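Local coordinates for amino Transferase (Eubacterium rectale, PDB 3ELE), which is probably a pyridoxal-5'-phosphate-dependent aminotransferase of the class I and II family, moving amino groups between amino acids and keto acids, at residues I223-I228 against A308-R313; G332-F337 against S374-R379. All coordinates share one frame; numbering follows the deposited sequence.

Contact 1 (I223-I228 against A308-R313)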
loop_
_atom_site.group_PDB
_atom_site.type_symbol
_atom_site.label_atom_id
_atom_site.label_comp_id
_atom_site.label_asym_id
_atom_site.label_seq_id
_atom_site.Cartn_x
_atom_site.Cartn_y
_atom_site.Cartn_z
ATOM N N ILE A 223 3.962 23.920 -0.221
ATOM C CA ILE A 223 2.773 24.754 -0.015
ATOM C C ILE A 223 3.106 25.680 1.155
ATOM O O ILE A 223 2.687 25.467 2.286
ATOM C CB ILE A 223 1.463 23.927 0.212
ATOM C CG1 ILE A 223 1.275 22.919 -0.950
ATOM C CG2 ILE A 223 0.240 24.873 0.383
ATOM C CD1 ILE A 223 -0.172 22.530 -1.249
ATOM N N VAL A 224 3.920 26.684 0.845
ATOM C CA VAL A 224 4.390 27.685 1.817
ATOM C C VAL A 224 4.385 29.041 1.095
ATOM O O VAL A 224 4.615 29.092 -0.118
ATOM C CB VAL A 224 5.772 27.296 2.443
ATOM C CG1 VAL A 224 6.860 27.170 1.377
ATOM C CG2 VAL A 224 6.183 28.300 3.547
ATOM N N TYR A 225 4.135 30.119 1.847
ATOM C CA TYR A 225 3.915 31.462 1.284
ATOM C C TYR A 225 4.873 32.519 1.801
ATOM O O TYR A 225 5.492 32.336 2.848
ATOM C CB TYR A 225 2.484 31.919 1.622
ATOM C CG TYR A 225 1.436 30.838 1.457
ATOM C CD1 TYR A 225 1.144 30.321 0.195
ATOM C CD2 TYR A 225 0.749 30.309 2.572
ATOM C CE1 TYR A 225 0.183 29.316 0.021
ATOM C CE2 TYR A 225 -0.227 29.307 2.410
ATOM C CZ TYR A 225 -0.506 28.808 1.123
ATOM O OH TYR A 225 -1.434 27.794 0.936
ATOM N N ASP A 226 4.947 33.625 1.055
ATOM C CA ASP A 226 5.714 34.851 1.396
ATOM C C ASP A 226 7.225 34.656 1.619
ATOM O O ASP A 226 7.842 35.380 2.419
ATOM C CB ASP A 226 5.108 35.546 2.647
ATOM C CG ASP A 226 3.622 35.857 2.514
ATOM O OD1 ASP A 226 3.142 36.108 1.387
ATOM O OD2 ASP A 226 2.951 35.884 3.577
ATOM N N GLY A 227 7.817 33.694 0.914
ATOM C CA GLY A 227 9.230 33.405 1.072
ATOM C C GLY A 227 9.638 32.809 2.418
ATOM O O GLY A 227 10.814 32.847 2.758
ATOM N N ILE A 228 8.680 32.274 3.187
ATOM C CA ILE A 228 8.974 31.650 4.476
ATOM C C ILE A 228 9.749 30.376 4.166
ATOM O O ILE A 228 9.426 29.684 3.196
ATOM C CB ILE A 228 7.676 31.340 5.293
ATOM C CG1 ILE A 228 6.968 32.645 5.697
ATOM C CG2 ILE A 228 7.990 30.517 6.571
ATOM C CD1 ILE A 228 7.736 33.482 6.733
ATOM N N ALA A 308 -2.462 30.163 -6.292
ATOM C CA ALA A 308 -3.925 30.023 -6.216
ATOM C C ALA A 308 -4.356 29.806 -4.754
ATOM O O ALA A 308 -5.375 30.345 -4.318
ATOM C CB ALA A 308 -4.418 28.872 -7.078
ATOM N N TYR A 309 -3.575 29.014 -4.011
ATOM C CA TYR A 309 -3.843 28.783 -2.595
ATOM C C TYR A 309 -3.559 30.017 -1.722
ATOM O O TYR A 309 -4.276 30.250 -0.725
ATOM C CB TYR A 309 -3.015 27.603 -2.052
ATOM C CG TYR A 309 -3.341 26.207 -2.583
ATOM C CD1 TYR A 309 -4.662 25.750 -2.668
ATOM C CD2 TYR A 309 -2.313 25.291 -2.873
ATOM C CE1 TYR A 309 -4.960 24.449 -3.094
ATOM C CE2 TYR A 309 -2.601 23.962 -3.283
ATOM C CZ TYR A 309 -3.927 23.553 -3.395
ATOM O OH TYR A 309 -4.231 22.270 -3.798
ATOM N N LYS A 310 -2.487 30.749 -2.051
ATOM C CA LYS A 310 -2.101 31.984 -1.325
ATOM C C LYS A 310 -3.207 33.019 -1.458
ATOM O O LYS A 310 -3.568 33.645 -0.472
ATOM C CB LYS A 310 -0.803 32.596 -1.856
ATOM C CG LYS A 310 -0.250 33.812 -1.053
ATOM C CD LYS A 310 0.573 34.704 -1.970
ATOM C CE LYS A 310 1.290 35.823 -1.228
ATOM N NZ LYS A 310 0.404 36.770 -0.447
ATOM N N GLU A 311 -3.707 33.206 -2.678
ATOM C CA GLU A 311 -4.812 34.149 -2.948
ATOM C C GLU A 311 -6.050 33.825 -2.109
ATOM O O GLU A 311 -6.660 34.734 -1.554
ATOM C CB GLU A 311 -5.144 34.219 -4.440
ATOM C CG GLU A 311 -4.106 34.984 -5.247
ATOM C CD GLU A 311 -4.488 35.203 -6.716
ATOM O OE1 GLU A 311 -5.475 34.592 -7.207
ATOM O OE2 GLU A 311 -3.789 36.012 -7.385
ATOM N N ASN A 312 -6.383 32.535 -1.994
ATOM C CA ASN A 312 -7.489 32.082 -1.124
ATOM C C ASN A 312 -7.219 32.373 0.357
ATOM O O ASN A 312 -8.127 32.822 1.047
ATOM C CB ASN A 312 -7.827 30.585 -1.322
ATOM C CG ASN A 312 -8.605 30.304 -2.625
ATOM O OD1 ASN A 312 -8.890 31.197 -3.422
ATOM N ND2 ASN A 312 -8.935 29.038 -2.834
ATOM N N ARG A 313 -5.979 32.137 0.820
ATOM C CA ARG A 313 -5.577 32.433 2.209
ATOM C C ARG A 313 -5.829 33.893 2.534
ATOM O O ARG A 313 -6.495 34.191 3.507
ATOM C CB ARG A 313 -4.086 32.147 2.470
ATOM C CG ARG A 313 -3.657 32.312 3.955
ATOM C CD ARG A 313 -2.139 32.482 4.124
ATOM N NE ARG A 313 -1.633 33.618 3.357
ATOM C CZ ARG A 313 -0.373 34.061 3.349
ATOM N NH1 ARG A 313 0.561 33.511 4.102
ATOM N NH2 ARG A 313 -0.045 35.101 2.590
#

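Contact 2 (G332-F337 against S374-R379)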
loop_
_atom_site.group_PDB
_atom_site.type_symbol
_atom_site.label_atom_id
_atom_site.label_comp_id
_atom_site.label_asym_id
_atom_site.label_seq_id
_atom_site.Cartn_x
_atom_site.Cartn_y
_atom_site.Cartn_z
ATOM N N GLY A 332 1.895 28.202 5.785
ATOM C CA GLY A 332 1.900 27.076 4.852
ATOM C C GLY A 332 0.684 26.182 4.961
ATOM O O GLY A 332 -0.189 26.426 5.794
ATOM N N ALA A 333 0.632 25.154 4.102
ATOM C CA ALA A 333 -0.522 24.240 3.992
ATOM C C ALA A 333 -1.764 25.026 3.476
ATOM O O ALA A 333 -1.621 26.174 2.983
ATOM C CB ALA A 333 -0.789 23.502 5.323
ATOM N N PHE A 334 -2.949 24.420 3.524
ATOM C CA PHE A 334 -4.179 25.097 3.044
ATOM C C PHE A 334 -5.363 25.023 4.018
ATOM O O PHE A 334 -6.524 24.873 3.623
ATOM C CB PHE A 334 -4.519 24.733 1.587
ATOM C CG PHE A 334 -4.449 23.254 1.254
ATOM C CD1 PHE A 334 -5.211 22.307 1.953
ATOM C CD2 PHE A 334 -3.705 22.822 0.142
ATOM C CE1 PHE A 334 -5.178 20.947 1.592
ATOM C CE2 PHE A 334 -3.677 21.465 -0.234
ATOM C CZ PHE A 334 -4.404 20.529 0.491
ATOM N N TYR A 335 -5.030 25.198 5.302
ATOM C CA TYR A 335 -5.987 25.187 6.396
ATOM C C TYR A 335 -5.815 26.460 7.225
ATOM O O TYR A 335 -4.678 26.836 7.551
ATOM C CB TYR A 335 -5.725 23.976 7.272
ATOM C CG TYR A 335 -5.637 22.688 6.513
ATOM C CD1 TYR A 335 -6.782 22.076 6.006
ATOM C CD2 TYR A 335 -4.400 22.092 6.260
ATOM C CE1 TYR A 335 -6.701 20.882 5.280
ATOM C CE2 TYR A 335 -4.308 20.915 5.545
ATOM C CZ TYR A 335 -5.463 20.308 5.054
ATOM O OH TYR A 335 -5.377 19.135 4.358
HETATM N N MSE A 336 -6.915 27.142 7.536
HETATM C CA MSE A 336 -6.854 28.294 8.417
HETATM C C MSE A 336 -7.429 27.908 9.784
HETATM O O MSE A 336 -8.524 27.327 9.870
HETATM C CB MSE A 336 -7.567 29.489 7.834
HETATM C CG MSE A 336 -7.290 30.773 8.632
HETATM SE SE MSE A 336 -7.783 32.283 7.669
HETATM C CE MSE A 336 -6.454 32.177 6.315
ATOM N N PHE A 337 -6.688 28.264 10.832
ATOM C CA PHE A 337 -7.042 27.956 12.218
ATOM C C PHE A 337 -7.641 29.247 12.799
ATOM O O PHE A 337 -6.943 30.266 12.926
ATOM C CB PHE A 337 -5.786 27.466 12.962
ATOM C CG PHE A 337 -6.046 26.359 13.933
ATOM C CD1 PHE A 337 -6.586 25.159 13.492
ATOM C CD2 PHE A 337 -5.694 26.478 15.283
ATOM C CE1 PHE A 337 -6.841 24.128 14.377
ATOM C CE2 PHE A 337 -5.918 25.434 16.168
ATOM C CZ PHE A 337 -6.476 24.253 15.706
ATOM N N SER A 374 -10.723 24.842 5.735
ATOM C CA SER A 374 -9.865 24.503 4.598
ATOM C C SER A 374 -10.130 25.527 3.504
ATOM O O SER A 374 -11.292 25.921 3.314
ATOM C CB SER A 374 -10.171 23.095 4.071
ATOM O OG SER A 374 -10.067 22.128 5.094
ATOM N N TYR A 375 -9.072 25.985 2.823
ATOM C CA TYR A 375 -9.228 26.953 1.698
ATOM C C TYR A 375 -8.748 26.437 0.343
ATOM O O TYR A 375 -8.656 27.220 -0.624
ATOM C CB TYR A 375 -8.729 28.357 2.048
ATOM C CG TYR A 375 -7.319 28.446 2.536
ATOM C CD1 TYR A 375 -6.260 28.576 1.633
ATOM C CD2 TYR A 375 -7.029 28.440 3.896
ATOM C CE1 TYR A 375 -4.942 28.668 2.082
ATOM C CE2 TYR A 375 -5.695 28.560 4.346
ATOM C CZ TYR A 375 -4.664 28.678 3.419
ATOM O OH TYR A 375 -3.343 28.775 3.808
ATOM N N CYS A 376 -8.572 25.111 0.242
ATOM C CA CYS A 376 -8.399 24.383 -1.031
ATOM C C CYS A 376 -9.839 24.264 -1.635
ATOM O O CYS A 376 -10.402 23.176 -1.881
ATOM C CB CYS A 376 -7.738 23.020 -0.777
ATOM S SG CYS A 376 -8.406 22.125 0.682
ATOM N N VAL A 377 -10.411 25.436 -1.875
ATOM C CA VAL A 377 -11.801 25.616 -2.276
ATOM C C VAL A 377 -11.821 26.651 -3.379
ATOM O O VAL A 377 -10.788 27.256 -3.684
ATOM C CB VAL A 377 -12.664 26.136 -1.077
ATOM C CG1 VAL A 377 -12.617 25.155 0.124
ATOM C CG2 VAL A 377 -12.225 27.560 -0.645
ATOM N N ASP A 378 -13.010 26.884 -3.930
ATOM C CA ASP A 378 -13.188 27.836 -5.003
ATOM C C ASP A 378 -13.110 29.257 -4.440
ATOM O O ASP A 378 -13.790 29.580 -3.460
ATOM C CB ASP A 378 -14.535 27.601 -5.685
ATOM C CG ASP A 378 -14.609 28.217 -7.064
ATOM O OD1 ASP A 378 -14.423 29.452 -7.224
ATOM O OD2 ASP A 378 -14.891 27.444 -8.006
ATOM N N ARG A 379 -12.292 30.097 -5.080
ATOM C CA ARG A 379 -12.089 31.494 -4.684
ATOM C C ARG A 379 -13.408 32.275 -4.561
ATOM O O ARG A 379 -13.599 33.003 -3.594
ATOM C CB ARG A 379 -11.133 32.192 -5.674
ATOM C CG ARG A 379 -10.813 33.653 -5.338
ATOM C CD ARG A 379 -9.695 34.249 -6.210
ATOM N NE ARG A 379 -9.462 35.644 -5.821
ATOM C CZ ARG A 379 -10.124 36.712 -6.280
ATOM N NH1 ARG A 379 -11.092 36.606 -7.212
ATOM N NH2 ARG A 379 -9.809 37.924 -5.804
HETATM O O HOH W 1 -2.820 27.135 5.691
#

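Contact 1 (I223-I228 against A308-R313)
Over one face of the R313 guanidinium lies the CB–CG end of Y225, with Y225 CB 3.5 Å from R313 NH1, while D226 meets the same group at its edge. The tyrosine ring is inclined 60° to the guanidinium, so the two do not stack flat. Around the ring, Y309 CB sits at the edge near its plane, 3.4 Å from Y225 OH, and K310 CB comes obliquely to within 3.6 Å of Y225 CD1. The Y309 ring in turn receives the tip of I223, whose CD1 approaches Y309 CE2 obliquely at 3.5 Å. Each tyrosine takes its hydroxyl beyond the pair of segments, Y225 to the carbonyl of A333 and Y309 to the amide of S46.

At the other end of the interface D226 is shared by two cations. Its OD2 accepts a hydrogen bond from R313 NH2 at 3.3 Å, met on the syn side but 29° out of the carboxylate plane, and a weak one from R313 NH1. D226 OD1 pairs with K310 NZ at 3.4 Å in a salt bridge, the lysine chain being extended until its last torsion (chi4 -59°) bends. K310 NZ has a second acid partner, D314 on the same helix, and R313 NH1 also donates to the carbonyl of P330. D226 is brought here by a type I' turn from Y225 to I228, closed by the bond from I228 N to Y225 O.

The interface thus grades from apolar and aromatic near I223 to ionic at the exposed D226. Divided between an arginine and a lysine, the carboxylate is likely to remain ionised, and its rather long bonds suggest electrostatic pairing of the loop with helix 306-323 more than a tight directional grip.

Contact 2 (G332-F337 against S374-R379)
Y375 lays its ring against the backbone of F334 and Y335, and following it outward from CB explains most of this contact. With chi1 at 55°, CG stands between the backbone N and the carbonyl carbon, which swings the ring back over the F334 peptide. Y375 CD2 lies 3.6 Å from F334 O, and F334 C is over one face of the ring. Farther out, Y375 CE1 touches F334 CB, whereas Y375 CE2 runs along the start of the strand, 3.6 Å from Y335 N and near CB of M336, a selenomethionine. At the tip, Y375 OH donates to a water at 2.6 Å, and that water donates to the carbonyls of G332 and Y335. A phenylalanine in place of Y375 would probably keep much of the ring packing but break the water-mediated link from the tyrosine tip to those carbonyls.

The backbone supports the same arrangement: Y375 N donates to F334 O at 2.9 Å, nearly straight at 173°. Next along the chain, C376, the centre of an inverse gamma turn, places CB over a face of the F334 ring in a CH-pi contact, 3.9 Å from its centroid, with SG meeting the ring obliquely. S374 OG reaches the edge of the Y335 ring, 3.4 Å from Y335 CD1, and has its stronger hydrogen bond to S41 O.

Y335 and S374 form an antiparallel, non-hydrogen-bonded pair where strands 335-339 and 370-374 begin and end. Y335, its OH hydrogen-bonded to Y220 OH in the cofactor pocket, has its side chain about 4 Å from pyridoxal-5'-phosphate at the nearest atoms, placing this end of the two inner strands beside the active site, as befits a fold type I aminotransferase.

Overall arrangement
Contact 2 belongs to the core, all its touching residues being buried, whereas contact 1 is buried at its tyrosines but reaches the surface at D226. Their chemistry follows: charge pairing at the outer end of contact 1, against backbone bonds, a bridging water and ring contacts in contact 2. The two contacts share no segment, yet they adjoin, with centres 10 Å apart. Segment 332-337 receives the loop 223-228 directly, I223 O lying 2.8 Å from A333 N, probably hydrogen-bonded. Segment 374-379 meets helix 306-323 through N312, which donates to the Y375 carbonyl. Together they join the cofactor-side loop, the helix and the four-stranded antiparallel sheet.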